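Chorismate mutase (Paraburkholderia phymatum, PDB 5TS9) probably catalyses the rearrangement of chorismate to prephenate, a step on the way to phenylalanine and tyrosine. Local coordinates at residues V43-A57 against A70-K82. Numbering follows the deposited sequence. Where two conformers were deposited one is given.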
loop_
_atom_site.group_PDB
_atom_site.type_symbol
_atom_site.label_atom_id
_atom_site.label_comp_id
_atom_site.label_asym_id
_atom_site.label_seq_id
_atom_site.Cartn_x
_atom_site.Cartn_y
_atom_site.Cartn_z
ATOM N N VAL A 43 -0.529 -12.074 -6.394
ATOM C CA VAL A 43 0.225 -10.819 -6.372
ATOM C C VAL A 43 1.477 -10.972 -5.521
ATOM O O VAL A 43 2.583 -10.612 -5.939
ATOM C CB VAL A 43 -0.653 -9.673 -5.853
ATOM C CG1 VAL A 43 0.189 -8.390 -5.620
ATOM C CG2 VAL A 43 -1.797 -9.421 -6.805
ATOM N N TYR A 44 1.313 -11.498 -4.307
ATOM C CA TYR A 44 2.414 -11.589 -3.360
ATOM C C TYR A 44 3.256 -12.832 -3.625
ATOM O O TYR A 44 2.726 -13.920 -3.853
ATOM C CB TYR A 44 1.873 -11.615 -1.928
ATOM C CG TYR A 44 2.938 -11.852 -0.879
ATOM C CD1 TYR A 44 3.978 -10.946 -0.692
ATOM C CD2 TYR A 44 2.901 -12.975 -0.077
ATOM C CE1 TYR A 44 4.953 -11.166 0.265
ATOM C CE2 TYR A 44 3.867 -13.203 0.876
ATOM C CZ TYR A 44 4.883 -12.292 1.047
ATOM O OH TYR A 44 5.830 -12.535 2.012
ATOM N N ASP A 45 4.578 -12.660 -3.599
ATOM C CA ASP A 45 5.536 -13.772 -3.693
ATOM C C ASP A 45 6.669 -13.435 -2.731
ATOM O O ASP A 45 7.568 -12.660 -3.075
ATOM C CB ASP A 45 6.048 -13.966 -5.119
ATOM C CG ASP A 45 7.133 -15.048 -5.229
ATOM O OD1 ASP A 45 7.494 -15.694 -4.218
ATOM O OD2 ASP A 45 7.625 -15.256 -6.358
ATOM N N GLY A 46 6.628 -14.034 -1.542
ATOM C CA GLY A 46 7.578 -13.667 -0.506
ATOM C C GLY A 46 9.022 -13.860 -0.923
ATOM O O GLY A 46 9.873 -13.010 -0.649
ATOM N N GLN A 47 9.320 -14.977 -1.585
ATOM C CA GLN A 47 10.709 -15.260 -1.942
ATOM C C GLN A 47 11.212 -14.247 -2.964
ATOM O O GLN A 47 12.240 -13.593 -2.751
ATOM C CB GLN A 47 10.845 -16.694 -2.461
ATOM N N ARG A 48 10.462 -14.053 -4.051
ATOM C CA ARG A 48 10.882 -13.092 -5.065
ATOM C C ARG A 48 11.002 -11.677 -4.500
ATOM O O ARG A 48 11.960 -10.965 -4.816
ATOM C CB ARG A 48 9.915 -13.109 -6.246
ATOM N N GLU A 49 10.041 -11.238 -3.666
ATOM C CA GLU A 49 10.143 -9.901 -3.089
ATOM C C GLU A 49 11.388 -9.763 -2.214
ATOM O O GLU A 49 12.012 -8.696 -2.173
ATOM C CB GLU A 49 8.880 -9.564 -2.295
ATOM C CG GLU A 49 7.673 -9.229 -3.171
ATOM C CD GLU A 49 6.386 -9.047 -2.379
ATOM O OE1 GLU A 49 6.425 -8.468 -1.270
ATOM O OE2 GLU A 49 5.329 -9.492 -2.870
ATOM N N ALA A 50 11.768 -10.821 -1.506
ATOM C CA ALA A 50 12.916 -10.691 -0.619
ATOM C C ALA A 50 14.210 -10.571 -1.416
ATOM O O ALA A 50 15.121 -9.828 -1.014
ATOM C CB ALA A 50 12.961 -11.867 0.350
ATOM N N GLN A 51 14.276 -11.243 -2.571
ATOM C CA GLN A 51 15.442 -11.140 -3.442
ATOM C C GLN A 51 15.518 -9.771 -4.100
ATOM O O GLN A 51 16.612 -9.218 -4.264
ATOM C CB GLN A 51 15.405 -12.238 -4.497
ATOM C CG GLN A 51 16.726 -12.416 -5.196
ATOM C CD GLN A 51 17.801 -12.873 -4.235
ATOM O OE1 GLN A 51 17.731 -13.977 -3.696
ATOM N NE2 GLN A 51 18.791 -12.018 -3.997
ATOM N N VAL A 52 14.366 -9.219 -4.493
ATOM C CA VAL A 52 14.311 -7.846 -4.995
ATOM C C VAL A 52 14.911 -6.892 -3.974
ATOM O O VAL A 52 15.737 -6.032 -4.299
ATOM C CB VAL A 52 12.859 -7.451 -5.323
ATOM C CG1 VAL A 52 12.775 -5.959 -5.629
ATOM C CG2 VAL A 52 12.311 -8.291 -6.476
ATOM N N ILE A 53 14.492 -7.022 -2.720
ATOM C CA ILE A 53 14.949 -6.068 -1.719
ATOM C C ILE A 53 16.417 -6.309 -1.375
ATOM O O ILE A 53 17.192 -5.359 -1.210
ATOM C CB ILE A 53 14.019 -6.123 -0.496
ATOM C CG1 ILE A 53 12.670 -5.490 -0.878
ATOM C CG2 ILE A 53 14.613 -5.363 0.694
ATOM C CD1 ILE A 53 11.491 -5.984 -0.039
ATOM N N ALA A 54 16.839 -7.575 -1.325
ATOM C CA ALA A 54 18.243 -7.876 -1.033
ATOM C C ALA A 54 19.173 -7.385 -2.146
ATOM O O ALA A 54 20.286 -6.916 -1.868
ATOM C CB ALA A 54 18.423 -9.375 -0.812
ATOM N N ASN A 55 18.743 -7.495 -3.407
ATOM C CA ASN A 55 19.521 -6.950 -4.514
ATOM C C ASN A 55 19.750 -5.451 -4.337
ATOM O O ASN A 55 20.870 -4.951 -4.520
ATOM C CB ASN A 55 18.808 -7.238 -5.841
ATOM C CG ASN A 55 18.877 -8.710 -6.236
ATOM O OD1 ASN A 55 19.553 -9.507 -5.589
ATOM N ND2 ASN A 55 18.184 -9.069 -7.310
ATOM N N ALA A 56 18.694 -4.720 -3.974
ATOM C CA ALA A 56 18.831 -3.296 -3.677
ATOM C C ALA A 56 19.873 -3.070 -2.594
ATOM O O ALA A 56 20.742 -2.200 -2.717
ATOM C CB ALA A 56 17.471 -2.708 -3.252
ATOM N N ALA A 57 19.817 -3.865 -1.528
ATOM C CA ALA A 57 20.783 -3.703 -0.453
ATOM C C ALA A 57 22.202 -3.900 -0.960
ATOM O O ALA A 57 23.103 -3.129 -0.606
ATOM C CB ALA A 57 20.472 -4.672 0.684
ATOM N N ALA A 70 18.426 1.802 1.290
ATOM C CA ALA A 70 17.958 1.139 0.076
ATOM C C ALA A 70 16.858 0.132 0.374
ATOM O O ALA A 70 15.896 0.014 -0.391
ATOM C CB ALA A 70 19.128 0.445 -0.622
ATOM N N ILE A 71 16.994 -0.622 1.470
ATOM C CA ILE A 71 15.957 -1.590 1.839
ATOM C C ILE A 71 14.624 -0.889 2.057
ATOM O O ILE A 71 13.589 -1.313 1.531
ATOM C CB ILE A 71 16.372 -2.384 3.089
ATOM C CG1 ILE A 71 17.563 -3.289 2.765
ATOM C CG2 ILE A 71 15.161 -3.151 3.671
ATOM C CD1 ILE A 71 18.217 -3.839 3.993
ATOM N N ASN A 72 14.634 0.196 2.837
ATOM C CA ASN A 72 13.405 0.940 3.092
ATOM C C ASN A 72 12.793 1.444 1.794
ATOM O O ASN A 72 11.574 1.341 1.587
ATOM C CB ASN A 72 13.683 2.117 4.025
ATOM C CG ASN A 72 14.032 1.667 5.439
ATOM O OD1 ASN A 72 13.792 0.518 5.817
ATOM N ND2 ASN A 72 14.581 2.579 6.226
ATOM N N ILE A 73 13.628 2.034 0.933
ATOM C CA ILE A 73 13.140 2.614 -0.318
ATOM C C ILE A 73 12.531 1.536 -1.207
ATOM O O ILE A 73 11.458 1.726 -1.795
ATOM C CB ILE A 73 14.275 3.361 -1.048
ATOM C CG1 ILE A 73 14.680 4.648 -0.295
ATOM C CG2 ILE A 73 13.870 3.681 -2.500
ATOM C CD1 ILE A 73 13.643 5.765 -0.369
ATOM N N PHE A 74 13.208 0.400 -1.339
ATOM C CA PHE A 74 12.685 -0.589 -2.266
ATOM C C PHE A 74 11.582 -1.435 -1.647
ATOM O O PHE A 74 10.708 -1.901 -2.385
ATOM C CB PHE A 74 13.831 -1.417 -2.840
ATOM C CG PHE A 74 14.550 -0.693 -3.951
ATOM C CD1 PHE A 74 15.524 0.257 -3.655
ATOM C CD2 PHE A 74 14.195 -0.897 -5.278
ATOM C CE1 PHE A 74 16.166 0.965 -4.667
ATOM C CE2 PHE A 74 14.820 -0.204 -6.297
ATOM C CZ PHE A 74 15.812 0.740 -5.993
ATOM N N SER A 75 11.567 -1.623 -0.321
ATOM C CA SER A 75 10.349 -2.156 0.299
ATOM C C SER A 75 9.169 -1.257 -0.015
ATOM O O SER A 75 8.092 -1.736 -0.378
ATOM C CB SER A 75 10.495 -2.289 1.817
ATOM O OG SER A 75 11.678 -2.989 2.177
ATOM N N ASP A 76 9.370 0.059 0.073
ATOM C CA ASP A 76 8.308 0.990 -0.302
ATOM C C ASP A 76 7.909 0.828 -1.764
ATOM O O ASP A 76 6.723 0.896 -2.089
ATOM C CB ASP A 76 8.745 2.432 -0.014
ATOM C CG ASP A 76 8.783 2.739 1.488
ATOM O OD1 ASP A 76 8.090 2.018 2.271
ATOM O OD2 ASP A 76 9.483 3.703 1.879
ATOM N N GLN A 77 8.885 0.622 -2.656
ATOM C CA GLN A 77 8.575 0.439 -4.074
ATOM C C GLN A 77 7.750 -0.810 -4.311
ATOM O O GLN A 77 6.832 -0.801 -5.147
ATOM C CB GLN A 77 9.851 0.344 -4.920
ATOM C CG GLN A 77 10.787 1.534 -4.868
ATOM C CD GLN A 77 10.070 2.866 -4.912
ATOM O OE1 GLN A 77 9.560 3.280 -5.955
ATOM N NE2 GLN A 77 10.063 3.570 -3.785
ATOM N N VAL A 78 8.088 -1.916 -3.637
ATOM C CA VAL A 78 7.342 -3.135 -3.930
ATOM C C VAL A 78 5.942 -3.069 -3.324
ATOM O O VAL A 78 4.989 -3.552 -3.932
ATOM C CB VAL A 78 8.116 -4.387 -3.479
ATOM C CG1 VAL A 78 9.438 -4.470 -4.207
ATOM C CG2 VAL A 78 8.341 -4.368 -1.997
ATOM N N GLU A 79 5.770 -2.413 -2.175
ATOM C CA GLU A 79 4.428 -2.266 -1.605
ATOM C C GLU A 79 3.554 -1.356 -2.459
ATOM O O GLU A 79 2.356 -1.599 -2.607
ATOM C CB GLU A 79 4.501 -1.721 -0.174
ATOM C CG GLU A 79 5.157 -2.659 0.818
ATOM C CD GLU A 79 4.394 -3.953 0.981
ATOM O OE1 GLU A 79 3.146 -3.920 0.943
ATOM O OE2 GLU A 79 5.033 -5.004 1.144
ATOM N N ALA A 80 4.121 -0.277 -3.008
ATOM C CA ALA A 80 3.303 0.571 -3.871
ATOM C C ALA A 80 2.885 -0.199 -5.121
ATOM O O ALA A 80 1.749 -0.079 -5.596
ATOM C CB ALA A 80 4.070 1.840 -4.252
ATOM N N ASN A 81 3.793 -1.015 -5.643
ATOM C CA ASN A 81 3.484 -1.813 -6.825
ATOM C C ASN A 81 2.364 -2.811 -6.536
ATOM O O ASN A 81 1.429 -2.959 -7.330
ATOM C CB ASN A 81 4.761 -2.510 -7.297
ATOM C CG ASN A 81 4.826 -2.640 -8.814
ATOM O OD1 ASN A 81 4.245 -3.560 -9.393
ATOM N ND2 ASN A 81 5.521 -1.717 -9.458
ATOM N N LYS A 82 2.432 -3.502 -5.396
ATOM C CA LYS A 82 1.340 -4.405 -5.027
ATOM C C LYS A 82 0.025 -3.653 -4.811
ATOM O O LYS A 82 -1.037 -4.160 -5.166
ATOM C CB LYS A 82 1.716 -5.212 -3.780
ATOM C CG LYS A 82 3.005 -6.040 -3.979
ATOM C CD LYS A 82 3.262 -7.024 -2.838
ATOM C CE LYS A 82 3.601 -6.284 -1.560
ATOM N NZ LYS A 82 3.917 -7.279 -0.456
#
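Two carboxylates grip NZ of Lys-82, one from each side of the contact, in the conformers described here, of two modelled for each glutamate. Glu-49 reaches across from helix 46-59, its chain extended beyond CG, and OE1 lies 2.9 Å from Lys-82 NZ, which meets it on the syn side, 22° out of the carboxylate plane. Glu-79, one turn before the lysine, offers OE2 to Lys-82 NZ at 3.0 Å, but here the ammonium stands above the carboxylate plane. A bend in the lysine chain (chi3 -68°) swings CE and NZ toward Glu-49 OE1; CD, before the bend, passes close to Glu-49 OE2. Sharing one cation should ease the repulsion between the acids, whose nearest oxygens, Glu-49 OE1 and Glu-79 OE2, are 4.4 Å apart. Glu-79 has a further salt bridge to Arg-164 of the second subunit, and Arg-168 of that subunit makes a cation-pi contact with Tyr-44.

Beyond this polar end the contact turns apolar. The CG1 methyls of Val-52 and Val-78 pack together. Ile-53 is a knob in a hole formed by Ile-71, Phe-74, Ser-75 and Val-78: its CG2 meets Ile-71 CG2 at 3.7 Å, while CD1 touches Ser-75 OG. That hydroxyl spends its proton on its own helix, donating to Ile-71 O at 2.6 Å. At the far end, Ala-56 CB sits over one face of the Phe-74 ring, 4.0 Å from its centroid, a CH-pi contact; Met-122 of helix 106-128 touches both residues. Ala-70 CB packs against Ala-56 O, and the CA atoms of Ala-57 and Ala-70 are 5.6 Å apart.

The segments' axes approach to 8.4 Å at 145°. Consecutive helices 46-59 and 67-95 thus form an antiparallel pair of the all-alpha AroQ (type II) chorismate mutase fold, its polar end beside the subunit interface.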